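Local coordinates for putative iron-regulated protein A (Parabacteroides distasonis ATCC 8503, PDB 4ECG) that binds calcium ions and, as an imelysin-like member of the M75 peptidase family, may act as a metalloendopeptidase, at residues A77-W88 against F148-G159. Residues are numbered along the deposited sequence; the frame is centred on the assembly and turned at random.
Sequences ACDAWRAVRVPW and FHTAEKMLFLDG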
loop_
_atom_site.group_PDB
_atom_site.type_symbol
_atom_site.label_atom_id
_atom_site.label_comp_id
_atom_site.label_asym_id
_atom_site.label_seq_id
_atom_site.Cartn_x
_atom_site.Cartn_y
_atom_site.Cartn_z
ATOM N N ALA A 77 -19.535 -5.698 -6.550
ATOM C CA ALA A 77 -18.826 -5.620 -5.272
ATOM C C ALA A 77 -17.349 -5.961 -5.469
ATOM O O ALA A 77 -16.455 -5.268 -4.957
ATOM C CB ALA A 77 -19.455 -6.527 -4.246
ATOM N N CYS A 78 -17.095 -6.975 -6.286
ATOM C CA CYS A 78 -15.725 -7.376 -6.615
ATOM C C CYS A 78 -14.951 -6.291 -7.337
ATOM O O CYS A 78 -13.778 -6.047 -7.035
ATOM C CB CYS A 78 -15.733 -8.673 -7.441
ATOM S SG CYS A 78 -16.206 -10.193 -6.552
ATOM N N ASP A 79 -15.579 -5.648 -8.318
ATOM C CA ASP A 79 -14.965 -4.523 -9.031
ATOM C C ASP A 79 -14.651 -3.403 -8.021
ATOM O O ASP A 79 -13.546 -2.825 -8.017
ATOM C CB ASP A 79 -15.907 -3.945 -10.108
ATOM C CG ASP A 79 -16.116 -4.891 -11.351
ATOM O OD1 ASP A 79 -15.378 -5.889 -11.468
ATOM O OD2 ASP A 79 -17.014 -4.593 -12.218
ATOM N N ALA A 80 -15.628 -3.076 -7.184
ATOM C CA ALA A 80 -15.469 -2.008 -6.197
ATOM C C ALA A 80 -14.305 -2.330 -5.202
ATOM O O ALA A 80 -13.566 -1.452 -4.798
ATOM C CB ALA A 80 -16.805 -1.724 -5.486
ATOM N N TRP A 81 -14.103 -3.592 -4.874
ATOM C CA TRP A 81 -13.007 -4.016 -3.981
ATOM C C TRP A 81 -11.688 -3.682 -4.614
ATOM O O TRP A 81 -10.802 -3.054 -3.974
ATOM C CB TRP A 81 -13.116 -5.529 -3.700
ATOM C CG TRP A 81 -12.060 -6.080 -2.795
ATOM C CD1 TRP A 81 -12.113 -6.210 -1.415
ATOM C CD2 TRP A 81 -10.711 -6.527 -3.163
ATOM N NE1 TRP A 81 -10.933 -6.709 -0.934
ATOM C CE2 TRP A 81 -10.062 -6.919 -1.933
ATOM C CE3 TRP A 81 -10.016 -6.643 -4.348
ATOM C CZ2 TRP A 81 -8.772 -7.401 -1.911
ATOM C CZ3 TRP A 81 -8.710 -7.140 -4.321
ATOM C CH2 TRP A 81 -8.104 -7.500 -3.130
ATOM N N ARG A 82 -11.523 -4.079 -5.880
ATOM C CA ARG A 82 -10.309 -3.723 -6.663
ATOM C C ARG A 82 -10.059 -2.216 -6.799
ATOM O O ARG A 82 -8.917 -1.758 -6.747
ATOM C CB ARG A 82 -10.345 -4.311 -8.071
ATOM C CG ARG A 82 -10.342 -5.832 -8.137
ATOM C CD ARG A 82 -10.216 -6.268 -9.593
ATOM N NE ARG A 82 -10.566 -7.686 -9.827
ATOM C CZ ARG A 82 -9.768 -8.741 -9.608
ATOM N NH1 ARG A 82 -8.565 -8.590 -9.080
ATOM N NH2 ARG A 82 -10.168 -9.969 -9.919
ATOM N N ALA A 83 -11.122 -1.467 -7.028
ATOM C CA ALA A 83 -11.026 -0.029 -7.264
ATOM C C ALA A 83 -10.631 0.735 -5.974
ATOM O O ALA A 83 -9.850 1.648 -6.039
ATOM C CB ALA A 83 -12.325 0.510 -7.861
ATOM N N VAL A 84 -11.149 0.346 -4.805
ATOM C CA VAL A 84 -10.715 0.985 -3.548
ATOM C C VAL A 84 -9.286 0.592 -3.221
ATOM O O VAL A 84 -8.547 1.339 -2.573
ATOM C CB VAL A 84 -11.690 0.764 -2.330
ATOM C CG1 VAL A 84 -11.674 -0.642 -1.764
ATOM C CG2 VAL A 84 -11.344 1.736 -1.250
ATOM N N ARG A 85 -8.881 -0.579 -3.687
ATOM C CA ARG A 85 -7.546 -1.024 -3.432
ATOM C C ARG A 85 -6.455 -0.251 -4.194
ATOM O O ARG A 85 -5.321 -0.255 -3.768
ATOM C CB ARG A 85 -7.430 -2.521 -3.721
ATOM C CG ARG A 85 -6.147 -3.092 -3.144
ATOM C CD ARG A 85 -6.210 -4.564 -2.895
ATOM N NE ARG A 85 -4.940 -5.036 -2.360
ATOM C CZ ARG A 85 -4.625 -5.095 -1.072
ATOM N NH1 ARG A 85 -5.463 -4.742 -0.128
ATOM N NH2 ARG A 85 -3.443 -5.532 -0.734
ATOM N N VAL A 86 -6.805 0.379 -5.320
ATOM C CA VAL A 86 -5.829 1.164 -6.102
ATOM C C VAL A 86 -5.272 2.262 -5.209
ATOM O O VAL A 86 -4.076 2.271 -4.949
ATOM C CB VAL A 86 -6.354 1.638 -7.466
ATOM C CG1 VAL A 86 -5.342 2.566 -8.176
ATOM C CG2 VAL A 86 -6.708 0.426 -8.365
ATOM N N PRO A 87 -6.128 3.115 -4.649
ATOM C CA PRO A 87 -5.549 4.238 -3.894
ATOM C C PRO A 87 -4.901 3.826 -2.595
ATOM O O PRO A 87 -3.947 4.455 -2.158
ATOM C CB PRO A 87 -6.736 5.193 -3.664
ATOM C CG PRO A 87 -7.926 4.369 -3.887
ATOM C CD PRO A 87 -7.540 3.320 -4.912
ATOM N N TRP A 88 -5.394 2.758 -2.000
ATOM C CA TRP A 88 -4.782 2.279 -0.796
ATOM C C TRP A 88 -3.366 1.818 -1.106
ATOM O O TRP A 88 -2.448 2.120 -0.364
ATOM C CB TRP A 88 -5.595 1.147 -0.169
ATOM C CG TRP A 88 -4.843 0.382 0.887
ATOM C CD1 TRP A 88 -4.456 -0.926 0.826
ATOM C CD2 TRP A 88 -4.352 0.859 2.177
ATOM N NE1 TRP A 88 -3.790 -1.284 1.937
ATOM C CE2 TRP A 88 -3.695 -0.260 2.793
ATOM C CE3 TRP A 88 -4.402 2.055 2.847
ATOM C CZ2 TRP A 88 -3.079 -0.177 4.018
ATOM C CZ3 TRP A 88 -3.783 2.143 4.100
ATOM C CH2 TRP A 88 -3.132 1.053 4.663
ATOM N N PHE A 148 -9.041 -6.119 4.125
ATOM C CA PHE A 148 -9.180 -6.346 2.670
ATOM C C PHE A 148 -9.161 -7.832 2.281
ATOM O O PHE A 148 -9.911 -8.277 1.428
ATOM C CB PHE A 148 -8.035 -5.714 1.903
ATOM C CG PHE A 148 -8.248 -4.296 1.494
ATOM C CD1 PHE A 148 -8.852 -4.005 0.310
ATOM C CD2 PHE A 148 -7.726 -3.266 2.250
ATOM C CE1 PHE A 148 -8.988 -2.715 -0.112
ATOM C CE2 PHE A 148 -7.852 -1.966 1.845
ATOM C CZ PHE A 148 -8.499 -1.698 0.656
ATOM N N HIS A 149 -8.314 -8.588 2.931
ATOM C CA HIS A 149 -8.120 -9.971 2.495
ATOM C C HIS A 149 -9.157 -10.928 3.008
ATOM O O HIS A 149 -9.379 -11.969 2.399
ATOM C CB HIS A 149 -6.691 -10.431 2.788
ATOM C CG HIS A 149 -5.643 -9.598 2.067
ATOM N ND1 HIS A 149 -5.584 -9.514 0.720
ATOM C CD2 HIS A 149 -4.669 -8.755 2.553
ATOM C CE1 HIS A 149 -4.608 -8.682 0.376
ATOM N NE2 HIS A 149 -4.037 -8.218 1.500
ATOM N N THR A 150 -9.835 -10.588 4.101
ATOM C CA THR A 150 -10.904 -11.449 4.577
ATOM C C THR A 150 -12.107 -11.243 3.615
ATOM O O THR A 150 -12.719 -12.212 3.194
ATOM C CB THR A 150 -11.280 -11.197 6.065
ATOM O OG1 THR A 150 -10.162 -11.488 6.890
ATOM C CG2 THR A 150 -12.456 -12.071 6.510
ATOM N N ALA A 151 -12.436 -9.996 3.296
ATOM C CA ALA A 151 -13.454 -9.655 2.289
ATOM C C ALA A 151 -13.103 -10.359 0.939
ATOM O O ALA A 151 -13.927 -11.029 0.364
ATOM C CB ALA A 151 -13.554 -8.122 2.136
ATOM N N GLU A 152 -11.840 -10.288 0.535
ATOM C CA GLU A 152 -11.345 -10.857 -0.723
ATOM C C GLU A 152 -11.635 -12.323 -0.778
ATOM O O GLU A 152 -12.107 -12.845 -1.809
ATOM C CB GLU A 152 -9.816 -10.650 -0.814
ATOM C CG GLU A 152 -9.198 -10.900 -2.187
ATOM C CD GLU A 152 -7.682 -11.055 -2.181
ATOM O OE1 GLU A 152 -7.019 -11.032 -1.083
ATOM O OE2 GLU A 152 -7.176 -11.245 -3.301
ATOM N N LYS A 153 -11.329 -12.993 0.338
ATOM C CA LYS A 153 -11.400 -14.439 0.410
ATOM C C LYS A 153 -12.839 -14.885 0.239
ATOM O O LYS A 153 -13.062 -15.933 -0.322
ATOM C CB LYS A 153 -10.860 -15.017 1.744
ATOM C CG LYS A 153 -10.574 -16.523 1.626
ATOM C CD LYS A 153 -10.042 -17.172 2.924
ATOM C CE LYS A 153 -9.726 -18.675 2.788
ATOM N NZ LYS A 153 -10.932 -19.547 2.593
HETATM N N MSE A 154 -13.783 -14.064 0.692
HETATM C CA MSE A 154 -15.215 -14.334 0.592
HETATM C C MSE A 154 -15.839 -13.865 -0.730
HETATM O O MSE A 154 -16.890 -14.360 -1.088
HETATM C CB MSE A 154 -15.956 -13.669 1.751
HETATM C CG MSE A 154 -15.532 -14.141 3.129
HETATM SE SE MSE A 154 -16.261 -13.083 4.618
HETATM C CE MSE A 154 -15.590 -14.228 5.998
ATOM N N LEU A 155 -15.226 -12.908 -1.429
ATOM C CA LEU A 155 -15.804 -12.375 -2.668
ATOM C C LEU A 155 -15.316 -13.083 -3.958
ATOM O O LEU A 155 -15.991 -13.064 -4.993
ATOM C CB LEU A 155 -15.479 -10.885 -2.776
ATOM C CG LEU A 155 -16.214 -9.972 -1.832
ATOM C CD1 LEU A 155 -15.613 -8.565 -1.943
ATOM C CD2 LEU A 155 -17.720 -9.969 -2.105
ATOM N N PHE A 156 -14.145 -13.677 -3.866
ATOM C CA PHE A 156 -13.358 -14.109 -4.999
ATOM C C PHE A 156 -12.941 -15.586 -4.871
ATOM O O PHE A 156 -12.692 -16.077 -3.785
ATOM C CB PHE A 156 -12.044 -13.283 -5.104
ATOM C CG PHE A 156 -12.222 -11.866 -5.528
ATOM C CD1 PHE A 156 -12.355 -11.532 -6.897
ATOM C CD2 PHE A 156 -12.198 -10.840 -4.612
ATOM C CE1 PHE A 156 -12.493 -10.222 -7.295
ATOM C CE2 PHE A 156 -12.327 -9.514 -5.018
ATOM C CZ PHE A 156 -12.495 -9.215 -6.348
ATOM N N LEU A 157 -12.823 -16.270 -5.996
ATOM C CA LEU A 157 -12.204 -17.591 -6.016
ATOM C C LEU A 157 -11.270 -17.680 -7.217
ATOM O O LEU A 157 -11.674 -17.530 -8.393
ATOM C CB LEU A 157 -13.263 -18.678 -6.081
ATOM C CG LEU A 157 -12.803 -20.131 -5.987
ATOM C CD1 LEU A 157 -12.103 -20.357 -4.641
ATOM C CD2 LEU A 157 -14.028 -21.046 -6.160
ATOM N N ASP A 158 -10.012 -17.937 -6.918
ATOM C CA ASP A 158 -8.960 -17.952 -7.922
ATOM C C ASP A 158 -9.106 -16.956 -9.116
ATOM O O ASP A 158 -9.066 -17.333 -10.267
ATOM C CB ASP A 158 -8.689 -19.391 -8.384
ATOM C CG ASP A 158 -7.212 -19.783 -8.209
ATOM O OD1 ASP A 158 -6.305 -18.911 -7.972
ATOM O OD2 ASP A 158 -6.966 -20.992 -8.271
ATOM N N GLY A 159 -9.240 -15.682 -8.795
ATOM C CA GLY A 159 -9.253 -14.638 -9.771
ATOM C C GLY A 159 -10.609 -14.100 -10.197
ATOM O O GLY A 159 -10.681 -13.075 -10.854
#
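Between Phe148 and Phe156 stands the indole of Trp81, each phenyl turning its edge to a different face in an offset edge-to-face pair (planes at 79° and 66°); the aliphatic stem of Glu152 lies over the same indole face as Phe156, with CG 3.5 Å from Trp81 CZ2, and Phe148 O sits at the indole edge, near its plane, by NE1. This aromatic cluster shows how two helices of the imelysin fold running roughly antiparallel, their segment axes 10.8 Å apart at closest approach, can interlock as reciprocal knobs into holes: Trp81 drops among Phe148, Ala151, Glu152 and Leu155, and Phe148 fills the return hole. The indole reaches the facing helix because chi1 of -180° sets CG of Trp81 opposite the backbone N. Without the indole, as with an alanine here, the two phenyl rings would probably face a gap and Phe148 O would lose its side-chain donor. Over one face of Phe148 comes Arg85 NH1, 3.3 Å from Phe148 CG, a cation-pi contact; the same arginine salt-bridges Asp109, a calcium ligand. Over Phe156 lies Cys78 SG, 3.9 Å from the ring centroid. Phe148 O takes Trp81 NE1 at 3.0 Å on one side of its carbonyl plane and Glu152 N on the opposite side.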